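Local coordinates for protein probable transcriptional regulator (Rhodococcus jostii, PDB 3HIM) that probably binds DNA as a dimeric transcriptional regulator of the TetR family, recognising its target through a helix-turn-helix domain, at residues Ala18-Ala23 with Leu46-Gly51; Glu27-Lys32 with Arg40-Ser45; Asp91-Thr96 with Lys138-Ile143; Ser95-Tyr100 with Arg190-Ala195. One frame throughout, in Å; residues are numbered along the deposited sequence.

Contact 1. Residues Ala18-Ala23 with Leu46-Gly51; sequences AARIRA and LDMSPG
Arg20 reaches out from helix 16-32 and lays its guanidinium group over Leu46, in the turn that follows helix 39-45. The chain is stretched almost straight, with CG anti to the backbone N (chi1 178°) and the next two torsions also near 180°, and this full extension carries the charged end to the turn. There NH2 donates a hydrogen bond to the backbone carbonyl of Leu46, 2.9 Å from NH2 to O, with the donor tilted 22° from the carbonyl plane. The same guanidinium has one face covered by Leu46, whose CD2 sits 3.8 Å above the guanidinium plane and over its centre. One residue thus meets the planar end twice, its oxygen taking an N-H and its methyl covering a face, while the two side chains slide past each other in opposite directions. At the edge, in the plane of the group, Arg20 NH1 makes a weak hydrogen bond to the sulfur of Met48, 3.5 Å from NH1 to SD. Next to these polar contacts, Ile21 CG1 meets the other methyl of the leucine, Leu46 CD1, at 3.9 Å, the side chains crossing at about a right angle. Met48 bends at its last torsion (chi3 -55°), and CE comes within 4.3 Å of Ile21 CG1. Val53 and Leu63 also pack on Ile21, continuing the apolar layer. Asp47, with positive phi, is the C-prime residue of a Schellman motif that ends helix 39-45, and the arrangement is consistent with the turn of a TetR-type helix-turn-helix, fastened to the first helix of its DNA-binding domain.

Contact 2. Residues Glu27-Lys32 with Arg40-Ser45; sequences EVFAAK and REIAAS
Ile42 of helix 39-45 projects toward Val28 and Phe29 near the C-terminal end of helix 16-32, and its longer branch makes the apolar contacts across the gap. From CB, that branch leaves with CG1 anti to the carbonyl carbon (chi1 -57°), which sends it toward the other helix. CG1 lies 4.2 Å from Val28 CB and equally far from Val28 CG1, so it touches both the branch point and one methyl of the valine, the side chains crossing at a slant. One bond further, CD1 arrives at the aromatic ring, 3.8 Å from Phe29 CE1 and 4.0 Å from Phe29 CZ, with the two side chains at roughly a right angle. The other branch, CG2, turns instead to the backbone of helix 16-32, where it packs on the carbonyl oxygen of Ile21. Cutting Ile42 back to an alanine removes CG1 and CD1, which would probably take away this contact with Phe29 CE1 and CZ and open a gap beside Val28. Val28 spreads its two methyls along the helix opposite: CG1 approaches Glu41 CB at 4.3 Å, and CG2 lies 4.0 Å from Ser45 OG. That hydroxyl is turned back on its own helix, donating a hydrogen bond of 2.6 Å from Ser45 OG to Ile42 O. The segments run at 124° to each other, their axes 10.4 Å apart at closest approach. Around them, Thr37 of the connection between the two helices touches Val28, Phe29 and Ile42, and Tyr34 meets the Phe29 ring edge-to-face. Helix 60-82 closes the cluster, with Leu63 against Ile42 and both Lys60 and Ile67 against Phe29.

Contact 3. Residues Asp91-Thr96 with Lys138-Ile143; sequences DRLMST and KVFTRI
Within the helical C-terminal domain of this TetR-family protein, helix 89-106 packs against helix 123-149 in a nearly antiparallel pair, the segment axes at 160° and 10.0 Å apart. Ile143 is the residue most covered here, and its three outer carbons are spread over Arg92, Leu93 and Thr96. CG1 lies against the polar end of Arg92, 3.7 Å from NE; that NE also forms a salt bridge with Asp83, and CG1 approaches the guanidinium obliquely. CG2 packs on Leu93 CB at 3.8 Å. CD1 meets Thr96 CG2 at 3.6 Å, the two side chains reaching toward each other tip to tip. Phe140 fills the neighbouring position: Leu93 CD1 stands at its ring edge, 4.1 Å from CD1 of the ring, and Thr96 OG1 comes within 3.3 Å of Phe140 CE1. With chi1 at 53°, the threonine hydroxyl lies back over its own helix and donates to Arg92 O, 2.9 Å from OG1 to that oxygen, while Thr96 N reaches the same acceptor from the opposite face. A valine in place of Thr96 would lose this hydroxyl bond and is likely to leave Arg92 O with the backbone N-H alone from that residue. Ile79 of helix 60-82 and Ile165 of helix 158-175 also cover Phe140; such antiparallel helix packing is characteristic of the core of the all-helical TetR C-terminal domain, which in relatives carries the ligand pocket.

Contact 4. Residues Ser95-Tyr100 with Arg190-Ala195; sequences STVTAY and RYVELA
Val97 and Val192 bury the most surface where helix 89-106 crosses helix 184-198, two helices of the TetR-type C-terminal helical domain. The segments run at 140° to each other with their axes 9.1 Å apart, and the backbones come nearest at these same two valines, whose CA atoms are 6.0 Å apart. Val97 points toward the opposite helix and divides its methyls between successive turns of it. CG1, set anti to the backbone N (chi1 173°), lies 3.9 Å from Val192 CG2 and also rests near the backbone and CB of Tyr191. CG2 goes to the next turn and meets Ala195 CB at 4.0 Å, methyl to methyl. The valine side chains pass one another at a slant, with Val192 CG2 as the methyl that does the touching. Its remaining methyl, CG1, packs on Met94 one turn before Thr98.

Helix 184-198 also touches the second subunit: Tyr191 packs on Leu163 and Leu194 on Met198, both of that other copy of the protein. Helix 184-198 is therefore shared between the domain's own core and the dimer interface, and Phe140 of helix 123-149 covers Val97 from within the subunit. At the more exposed margin of the contact, Thr98 OG1 is hydrogen-bonded to Met94 O of its own helix and is merely in van der Waals contact with Val192, 3.4 Å from OG1 to Val192 CG2.

The four contacts form two pairs, one in each domain. Contacts 1 and 2 share helix 16-32 and lie about 9 Å apart between centres; contact 2 falls within the chain interval spanned by contact 1, and Met48 N probably hydrogen-bonds Ala43 O between them. Contacts 3 and 4 follow later in the sequence, share Ser95 and Thr96 on helix 89-106, and are also about 9 Å apart between centres. The pairs lie on opposite sides of the chain's centre, with contacts 1 and 3 about 37 Å apart between centres. This separation matches a probable DNA-reading head and a C-terminal body that dimerises, with helix 60-82 packing against both.

Contact 1. Residues Ala18-Ala23 with Leu46-Gly51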
loop_
_atom_site.group_PDB
_atom_site.type_symbol
_atom_site.label_atom_id
_atom_site.label_comp_id
_atom_site.label_asym_id
_atom_site.label_seq_id
_atom_site.Cartn_x
_atom_site.Cartn_y
_atom_site.Cartn_z
ATOM N N ALA B 18 9.223 19.218 -19.859
ATOM C CA ALA B 18 8.605 17.893 -19.631
ATOM C C ALA B 18 8.417 17.621 -18.134
ATOM O O ALA B 18 7.340 17.149 -17.709
ATOM C CB ALA B 18 9.449 16.778 -20.270
ATOM N N ALA B 19 9.460 17.917 -17.340
ATOM C CA ALA B 19 9.414 17.718 -15.896
ATOM C C ALA B 19 8.237 18.467 -15.290
ATOM O O ALA B 19 7.552 17.950 -14.414
ATOM C CB ALA B 19 10.729 18.147 -15.236
ATOM N N ARG B 20 8.001 19.681 -15.783
ATOM C CA ARG B 20 6.893 20.523 -15.318
ATOM C C ARG B 20 5.534 19.893 -15.681
ATOM O O ARG B 20 4.578 19.949 -14.897
ATOM C CB ARG B 20 7.019 21.933 -15.937
ATOM C CG ARG B 20 5.923 22.930 -15.610
ATOM C CD ARG B 20 6.326 24.334 -16.079
ATOM N NE ARG B 20 5.254 25.326 -15.954
ATOM C CZ ARG B 20 4.316 25.559 -16.881
ATOM N NH1 ARG B 20 4.287 24.862 -18.020
ATOM N NH2 ARG B 20 3.386 26.490 -16.669
ATOM N N ILE B 21 5.442 19.330 -16.875
ATOM C CA ILE B 21 4.194 18.663 -17.301
ATOM C C ILE B 21 3.917 17.442 -16.415
ATOM O O ILE B 21 2.783 17.241 -15.978
ATOM C CB ILE B 21 4.219 18.302 -18.811
ATOM C CG1 ILE B 21 4.186 19.593 -19.652
ATOM C CG2 ILE B 21 3.036 17.333 -19.200
ATOM C CD1 ILE B 21 4.803 19.445 -21.044
ATOM N N ARG B 22 4.967 16.672 -16.122
ATOM C CA ARG B 22 4.847 15.485 -15.271
ATOM C C ARG B 22 4.404 15.853 -13.863
ATOM O O ARG B 22 3.482 15.222 -13.331
ATOM C CB ARG B 22 6.154 14.688 -15.217
ATOM C CG ARG B 22 6.605 14.150 -16.543
ATOM C CD ARG B 22 7.599 13.023 -16.370
ATOM N NE ARG B 22 8.835 13.415 -15.703
ATOM C CZ ARG B 22 9.837 14.083 -16.285
ATOM N NH1 ARG B 22 9.744 14.490 -17.551
ATOM N NH2 ARG B 22 10.934 14.358 -15.599
ATOM N N ALA B 23 5.039 16.874 -13.270
ATOM C CA ALA B 23 4.619 17.338 -11.942
ATOM C C ALA B 23 3.138 17.737 -11.960
ATOM O O ALA B 23 2.362 17.315 -11.091
ATOM C CB ALA B 23 5.494 18.489 -11.446
ATOM N N LEU B 46 -1.490 24.300 -16.563
ATOM C CA LEU B 46 -0.178 24.941 -16.664
ATOM C C LEU B 46 -0.239 26.211 -17.529
ATOM O O LEU B 46 0.790 26.732 -17.956
ATOM C CB LEU B 46 0.867 23.966 -17.219
ATOM C CG LEU B 46 1.299 22.782 -16.344
ATOM C CD1 LEU B 46 2.280 21.920 -17.108
ATOM C CD2 LEU B 46 1.905 23.236 -15.017
ATOM N N ASP B 47 -1.458 26.693 -17.772
ATOM C CA ASP B 47 -1.711 27.894 -18.577
ATOM C C ASP B 47 -1.156 27.805 -19.989
ATOM O O ASP B 47 -0.686 28.798 -20.534
ATOM C CB ASP B 47 -1.164 29.154 -17.883
ATOM C CG ASP B 47 -1.840 29.426 -16.544
ATOM O OD1 ASP B 47 -3.083 29.593 -16.529
ATOM O OD2 ASP B 47 -1.121 29.469 -15.512
ATOM N N MET B 48 -1.206 26.621 -20.576
ATOM C CA MET B 48 -0.734 26.442 -21.943
ATOM C C MET B 48 -1.864 26.033 -22.889
ATOM O O MET B 48 -2.966 25.667 -22.448
ATOM C CB MET B 48 0.387 25.407 -21.996
ATOM C CG MET B 48 1.614 25.792 -21.187
ATOM S SD MET B 48 2.883 24.530 -21.263
ATOM C CE MET B 48 1.982 23.078 -20.702
ATOM N N SER B 49 -1.583 26.114 -24.191
ATOM C CA SER B 49 -2.457 25.524 -25.200
ATOM C C SER B 49 -2.369 23.996 -25.085
ATOM O O SER B 49 -1.294 23.459 -24.783
ATOM C CB SER B 49 -2.066 25.996 -26.603
ATOM O OG SER B 49 -0.700 25.728 -26.875
ATOM N N PRO B 50 -3.500 23.297 -25.298
ATOM C CA PRO B 50 -3.570 21.831 -25.207
ATOM C C PRO B 50 -2.489 21.102 -26.014
ATOM O O PRO B 50 -1.992 20.061 -25.580
ATOM C CB PRO B 50 -4.955 21.522 -25.774
ATOM C CG PRO B 50 -5.769 22.715 -25.426
ATOM C CD PRO B 50 -4.830 23.891 -25.556
ATOM N N GLY B 51 -2.116 21.654 -27.166
ATOM C CA GLY B 51 -1.057 21.081 -27.982
ATOM C C GLY B 51 0.346 21.319 -27.448
ATOM O O GLY B 51 1.312 20.833 -28.025
#

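Contact 2. Residues Glu27-Lys32 with Arg40-Ser45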
loop_
_atom_site.group_PDB
_atom_site.type_symbol
_atom_site.label_atom_id
_atom_site.label_comp_id
_atom_site.label_asym_id
_atom_site.label_seq_id
_atom_site.Cartn_x
_atom_site.Cartn_y
_atom_site.Cartn_z
ATOM N N GLU B 27 -0.272 15.886 -9.918
ATOM C CA GLU B 27 -1.298 16.598 -9.174
ATOM C C GLU B 27 -2.695 16.350 -9.778
ATOM O O GLU B 27 -3.622 15.993 -9.058
ATOM C CB GLU B 27 -0.960 18.095 -9.104
ATOM N N VAL B 28 -2.826 16.493 -11.096
ATOM C CA VAL B 28 -4.120 16.328 -11.759
ATOM C C VAL B 28 -4.567 14.866 -11.709
ATOM O O VAL B 28 -5.741 14.579 -11.412
ATOM C CB VAL B 28 -4.124 16.879 -13.222
ATOM C CG1 VAL B 28 -5.443 16.576 -13.919
ATOM C CG2 VAL B 28 -3.893 18.389 -13.238
ATOM N N PHE B 29 -3.639 13.944 -11.976
ATOM C CA PHE B 29 -3.949 12.519 -11.887
ATOM C C PHE B 29 -4.424 12.163 -10.474
ATOM O O PHE B 29 -5.407 11.447 -10.311
ATOM C CB PHE B 29 -2.767 11.639 -12.305
ATOM C CG PHE B 29 -2.470 11.647 -13.796
ATOM C CD1 PHE B 29 -3.427 12.063 -14.736
ATOM C CD2 PHE B 29 -1.223 11.205 -14.262
ATOM C CE1 PHE B 29 -3.139 12.049 -16.100
ATOM C CE2 PHE B 29 -0.932 11.176 -15.627
ATOM C CZ PHE B 29 -1.891 11.609 -16.546
ATOM N N ALA B 30 -3.743 12.697 -9.462
ATOM C CA ALA B 30 -4.162 12.521 -8.070
ATOM C C ALA B 30 -5.520 13.168 -7.744
ATOM O O ALA B 30 -6.271 12.635 -6.928
ATOM C CB ALA B 30 -3.089 13.011 -7.119
ATOM N N ALA B 31 -5.838 14.300 -8.381
ATOM C CA ALA B 31 -7.104 15.018 -8.106
ATOM C C ALA B 31 -8.351 14.485 -8.845
ATOM O O ALA B 31 -9.392 14.253 -8.219
ATOM C CB ALA B 31 -6.941 16.521 -8.343
ATOM N N LYS B 32 -8.252 14.286 -10.158
ATOM C CA LYS B 32 -9.415 13.943 -10.985
ATOM C C LYS B 32 -9.496 12.455 -11.336
ATOM O O LYS B 32 -10.485 12.003 -11.931
ATOM C CB LYS B 32 -9.413 14.778 -12.272
ATOM N N ARG B 40 -5.482 17.847 -21.932
ATOM C CA ARG B 40 -6.046 19.201 -22.024
ATOM C C ARG B 40 -6.267 19.810 -20.653
ATOM O O ARG B 40 -5.988 20.992 -20.453
ATOM C CB ARG B 40 -7.367 19.224 -22.808
ATOM N N GLU B 41 -6.775 19.024 -19.711
ATOM C CA GLU B 41 -6.835 19.491 -18.336
ATOM C C GLU B 41 -5.420 19.936 -17.948
ATOM O O GLU B 41 -5.227 21.054 -17.489
ATOM C CB GLU B 41 -7.323 18.415 -17.359
ATOM C CG GLU B 41 -8.318 17.411 -17.903
ATOM C CD GLU B 41 -9.746 17.711 -17.538
ATOM O OE1 GLU B 41 -10.484 18.182 -18.437
ATOM O OE2 GLU B 41 -10.135 17.465 -16.367
ATOM N N ILE B 42 -4.434 19.066 -18.187
ATOM C CA ILE B 42 -3.045 19.270 -17.724
ATOM C C ILE B 42 -2.344 20.502 -18.327
ATOM O O ILE B 42 -1.810 21.325 -17.588
ATOM C CB ILE B 42 -2.196 17.984 -17.926
ATOM C CG1 ILE B 42 -2.854 16.810 -17.181
ATOM C CG2 ILE B 42 -0.726 18.212 -17.502
ATOM C CD1 ILE B 42 -2.278 15.482 -17.506
ATOM N N ALA B 43 -2.350 20.622 -19.656
ATOM C CA ALA B 43 -1.753 21.780 -20.325
ATOM C C ALA B 43 -2.464 23.051 -19.896
ATOM O O ALA B 43 -1.831 24.095 -19.720
ATOM C CB ALA B 43 -1.783 21.628 -21.836
ATOM N N ALA B 44 -3.772 22.949 -19.682
ATOM C CA ALA B 44 -4.573 24.098 -19.277
ATOM C C ALA B 44 -4.224 24.530 -17.869
ATOM O O ALA B 44 -4.094 25.717 -17.585
ATOM C CB ALA B 44 -6.065 23.781 -19.384
ATOM N N SER B 45 -4.074 23.556 -16.985
ATOM C CA SER B 45 -3.689 23.811 -15.607
ATOM C C SER B 45 -2.298 24.464 -15.515
ATOM O O SER B 45 -1.971 25.076 -14.506
ATOM C CB SER B 45 -3.706 22.499 -14.820
ATOM O OG SER B 45 -2.598 21.694 -15.175
#

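Contact 3. Residues Asp91-Thr96 with Lys138-Ile143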
loop_
_atom_site.group_PDB
_atom_site.type_symbol
_atom_site.label_atom_id
_atom_site.label_comp_id
_atom_site.label_asym_id
_atom_site.label_seq_id
_atom_site.Cartn_x
_atom_site.Cartn_y
_atom_site.Cartn_z
ATOM N N ASP B 91 24.010 -3.131 8.701
ATOM C CA ASP B 91 24.187 -1.698 8.398
ATOM C C ASP B 91 23.685 -1.371 6.993
ATOM O O ASP B 91 23.164 -0.287 6.758
ATOM C CB ASP B 91 25.674 -1.300 8.450
ATOM C CG ASP B 91 26.287 -1.461 9.824
ATOM O OD1 ASP B 91 25.872 -0.767 10.767
ATOM O OD2 ASP B 91 27.198 -2.294 9.953
ATOM N N ARG B 92 23.922 -2.290 6.058
ATOM C CA ARG B 92 23.380 -2.202 4.692
ATOM C C ARG B 92 21.842 -2.183 4.711
ATOM O O ARG B 92 21.210 -1.418 3.979
ATOM C CB ARG B 92 23.878 -3.377 3.842
ATOM C CG ARG B 92 25.408 -3.376 3.603
ATOM C CD ARG B 92 25.912 -4.594 2.851
ATOM N NE ARG B 92 25.333 -4.674 1.508
ATOM C CZ ARG B 92 25.551 -5.660 0.636
ATOM N NH1 ARG B 92 26.338 -6.678 0.951
ATOM N NH2 ARG B 92 24.941 -5.651 -0.546
ATOM N N LEU B 93 21.258 -3.034 5.547
ATOM C CA LEU B 93 19.818 -3.115 5.687
ATOM C C LEU B 93 19.232 -1.868 6.345
ATOM O O LEU B 93 18.228 -1.354 5.883
ATOM C CB LEU B 93 19.414 -4.393 6.451
ATOM C CG LEU B 93 17.915 -4.715 6.368
ATOM C CD1 LEU B 93 17.511 -5.069 4.920
ATOM C CD2 LEU B 93 17.539 -5.813 7.363
ATOM N N MET B 94 19.861 -1.378 7.414
ATOM C CA MET B 94 19.442 -0.112 7.995
ATOM C C MET B 94 19.428 0.985 6.923
ATOM O O MET B 94 18.489 1.780 6.836
ATOM C CB MET B 94 20.357 0.298 9.157
ATOM C CG MET B 94 20.283 -0.611 10.405
ATOM S SD MET B 94 21.552 -0.287 11.680
ATOM C CE MET B 94 21.653 1.501 11.636
ATOM N N SER B 95 20.467 1.016 6.099
ATOM C CA SER B 95 20.684 2.143 5.193
ATOM C C SER B 95 19.682 2.152 4.044
ATOM O O SER B 95 19.088 3.195 3.702
ATOM C CB SER B 95 22.118 2.093 4.630
ATOM O OG SER B 95 22.378 3.223 3.825
ATOM N N THR B 96 19.507 0.980 3.448
ATOM C CA THR B 96 18.603 0.852 2.322
ATOM C C THR B 96 17.147 0.982 2.759
ATOM O O THR B 96 16.369 1.610 2.038
ATOM C CB THR B 96 18.783 -0.466 1.594
ATOM O OG1 THR B 96 18.685 -1.537 2.545
ATOM C CG2 THR B 96 20.139 -0.498 0.871
ATOM N N LYS B 138 15.292 -7.040 -5.431
ATOM C CA LYS B 138 16.555 -7.778 -5.408
ATOM C C LYS B 138 17.661 -7.078 -4.572
ATOM O O LYS B 138 18.563 -7.750 -4.041
ATOM C CB LYS B 138 17.046 -8.095 -6.836
ATOM N N VAL B 139 17.570 -5.746 -4.447
ATOM C CA VAL B 139 18.510 -4.986 -3.603
ATOM C C VAL B 139 18.397 -5.473 -2.174
ATOM O O VAL B 139 19.404 -5.646 -1.473
ATOM C CB VAL B 139 18.276 -3.451 -3.648
ATOM C CG1 VAL B 139 19.183 -2.726 -2.618
ATOM C CG2 VAL B 139 18.516 -2.908 -5.059
ATOM N N PHE B 140 17.166 -5.718 -1.748
ATOM C CA PHE B 140 16.952 -6.183 -0.392
ATOM C C PHE B 140 17.317 -7.659 -0.266
ATOM O O PHE B 140 17.968 -8.042 0.697
ATOM C CB PHE B 140 15.524 -5.887 0.102
ATOM C CG PHE B 140 15.254 -4.408 0.336
ATOM C CD1 PHE B 140 15.899 -3.718 1.364
ATOM C CD2 PHE B 140 14.344 -3.713 -0.462
ATOM C CE1 PHE B 140 15.652 -2.348 1.590
ATOM C CE2 PHE B 140 14.095 -2.358 -0.250
ATOM C CZ PHE B 140 14.748 -1.668 0.779
ATOM N N THR B 141 16.940 -8.482 -1.242
ATOM C CA THR B 141 17.259 -9.910 -1.145
ATOM C C THR B 141 18.776 -10.155 -1.098
ATOM O O THR B 141 19.234 -11.002 -0.324
ATOM C CB THR B 141 16.549 -10.791 -2.241
ATOM O OG1 THR B 141 16.945 -10.351 -3.533
ATOM C CG2 THR B 141 15.061 -10.654 -2.169
ATOM N N ARG B 142 19.546 -9.399 -1.890
ATOM C CA ARG B 142 21.004 -9.482 -1.849
ATOM C C ARG B 142 21.538 -9.191 -0.435
ATOM O O ARG B 142 22.342 -9.957 0.096
ATOM C CB ARG B 142 21.645 -8.546 -2.885
ATOM N N ILE B 143 21.052 -8.115 0.183
ATOM C CA ILE B 143 21.506 -7.725 1.519
ATOM C C ILE B 143 21.148 -8.823 2.514
ATOM O O ILE B 143 21.994 -9.232 3.306
ATOM C CB ILE B 143 20.935 -6.349 1.962
ATOM C CG1 ILE B 143 21.640 -5.229 1.190
ATOM C CG2 ILE B 143 21.087 -6.122 3.496
ATOM C CD1 ILE B 143 20.787 -3.991 1.002
#

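Contact 4. Residues Ser95-Tyr100 with Arg190-Ala195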
loop_
_atom_site.group_PDB
_atom_site.type_symbol
_atom_site.label_atom_id
_atom_site.label_comp_id
_atom_site.label_asym_id
_atom_site.label_seq_id
_atom_site.Cartn_x
_atom_site.Cartn_y
_atom_site.Cartn_z
ATOM N N SER B 95 20.467 1.016 6.099
ATOM C CA SER B 95 20.684 2.143 5.193
ATOM C C SER B 95 19.682 2.152 4.044
ATOM O O SER B 95 19.088 3.195 3.702
ATOM C CB SER B 95 22.118 2.093 4.630
ATOM O OG SER B 95 22.378 3.223 3.825
ATOM N N THR B 96 19.507 0.980 3.448
ATOM C CA THR B 96 18.603 0.852 2.322
ATOM C C THR B 96 17.147 0.982 2.759
ATOM O O THR B 96 16.369 1.610 2.038
ATOM C CB THR B 96 18.783 -0.466 1.594
ATOM O OG1 THR B 96 18.685 -1.537 2.545
ATOM C CG2 THR B 96 20.139 -0.498 0.871
ATOM N N VAL B 97 16.783 0.381 3.912
ATOM C CA VAL B 97 15.422 0.544 4.460
ATOM C C VAL B 97 15.126 2.028 4.766
ATOM O O VAL B 97 14.084 2.553 4.342
ATOM C CB VAL B 97 15.126 -0.368 5.713
ATOM C CG1 VAL B 97 13.770 -0.011 6.335
ATOM C CG2 VAL B 97 15.128 -1.848 5.319
ATOM N N THR B 98 16.047 2.699 5.462
ATOM C CA THR B 98 15.941 4.148 5.668
ATOM C C THR B 98 15.673 4.931 4.356
ATOM O O THR B 98 14.698 5.691 4.275
ATOM C CB THR B 98 17.202 4.737 6.342
ATOM O OG1 THR B 98 17.398 4.075 7.591
ATOM C CG2 THR B 98 17.056 6.261 6.581
ATOM N N ALA B 99 16.542 4.757 3.361
ATOM C CA ALA B 99 16.370 5.411 2.049
ATOM C C ALA B 99 15.067 5.012 1.376
ATOM O O ALA B 99 14.375 5.835 0.791
ATOM C CB ALA B 99 17.542 5.089 1.132
ATOM N N TYR B 100 14.731 3.737 1.450
ATOM C CA TYR B 100 13.512 3.258 0.817
ATOM C C TYR B 100 12.264 3.886 1.433
ATOM O O TYR B 100 11.423 4.429 0.707
ATOM C CB TYR B 100 13.439 1.748 0.933
ATOM C CG TYR B 100 12.344 1.089 0.130
ATOM C CD1 TYR B 100 12.335 1.139 -1.275
ATOM C CD2 TYR B 100 11.359 0.347 0.772
ATOM C CE1 TYR B 100 11.318 0.459 -2.026
ATOM C CE2 TYR B 100 10.359 -0.299 0.067
ATOM C CZ TYR B 100 10.342 -0.249 -1.326
ATOM O OH TYR B 100 9.344 -0.919 -1.973
ATOM N N ARG B 190 11.656 3.447 12.839
ATOM C CA ARG B 190 10.779 2.370 13.309
ATOM C C ARG B 190 10.811 1.134 12.407
ATOM O O ARG B 190 10.850 -0.013 12.891
ATOM C CB ARG B 190 9.354 2.885 13.437
ATOM C CG ARG B 190 8.865 3.002 14.848
ATOM C CD ARG B 190 9.499 4.111 15.624
ATOM N NE ARG B 190 10.857 3.800 16.097
ATOM C CZ ARG B 190 11.716 4.749 16.446
ATOM N NH1 ARG B 190 11.324 6.016 16.391
ATOM N NH2 ARG B 190 12.943 4.451 16.840
ATOM N N TYR B 191 10.830 1.369 11.100
ATOM C CA TYR B 191 10.779 0.286 10.134
ATOM C C TYR B 191 12.126 -0.385 10.026
ATOM O O TYR B 191 12.205 -1.585 9.767
ATOM C CB TYR B 191 10.303 0.794 8.779
ATOM C CG TYR B 191 8.800 0.826 8.649
ATOM C CD1 TYR B 191 7.960 0.658 9.762
ATOM C CD2 TYR B 191 8.209 1.046 7.410
ATOM C CE1 TYR B 191 6.567 0.679 9.618
ATOM C CE2 TYR B 191 6.841 1.084 7.258
ATOM C CZ TYR B 191 6.016 0.903 8.344
ATOM O OH TYR B 191 4.639 0.939 8.128
ATOM N N VAL B 192 13.188 0.382 10.243
ATOM C CA VAL B 192 14.518 -0.229 10.346
ATOM C C VAL B 192 14.579 -1.262 11.488
ATOM O O VAL B 192 15.059 -2.377 11.289
ATOM C CB VAL B 192 15.619 0.824 10.523
ATOM C CG1 VAL B 192 16.907 0.171 10.986
ATOM C CG2 VAL B 192 15.837 1.570 9.210
ATOM N N GLU B 193 14.083 -0.891 12.672
ATOM C CA GLU B 193 14.066 -1.813 13.823
ATOM C C GLU B 193 13.313 -3.102 13.498
ATOM O O GLU B 193 13.739 -4.211 13.877
ATOM C CB GLU B 193 13.427 -1.145 15.035
ATOM C CG GLU B 193 14.299 -0.043 15.616
ATOM C CD GLU B 193 13.495 0.975 16.399
ATOM O OE1 GLU B 193 12.254 0.798 16.537
ATOM O OE2 GLU B 193 14.108 1.958 16.858
ATOM N N LEU B 194 12.189 -2.939 12.801
ATOM C CA LEU B 194 11.328 -4.081 12.476
ATOM C C LEU B 194 11.940 -4.991 11.406
ATOM O O LEU B 194 11.848 -6.210 11.521
ATOM C CB LEU B 194 9.923 -3.613 12.094
ATOM C CG LEU B 194 9.135 -2.963 13.239
ATOM C CD1 LEU B 194 8.018 -2.050 12.678
ATOM C CD2 LEU B 194 8.555 -4.009 14.201
ATOM N N ALA B 195 12.554 -4.398 10.383
ATOM C CA ALA B 195 13.279 -5.135 9.350
ATOM C C ALA B 195 14.423 -5.988 9.939
ATOM O O ALA B 195 14.607 -7.162 9.592
ATOM C CB ALA B 195 13.820 -4.156 8.285
#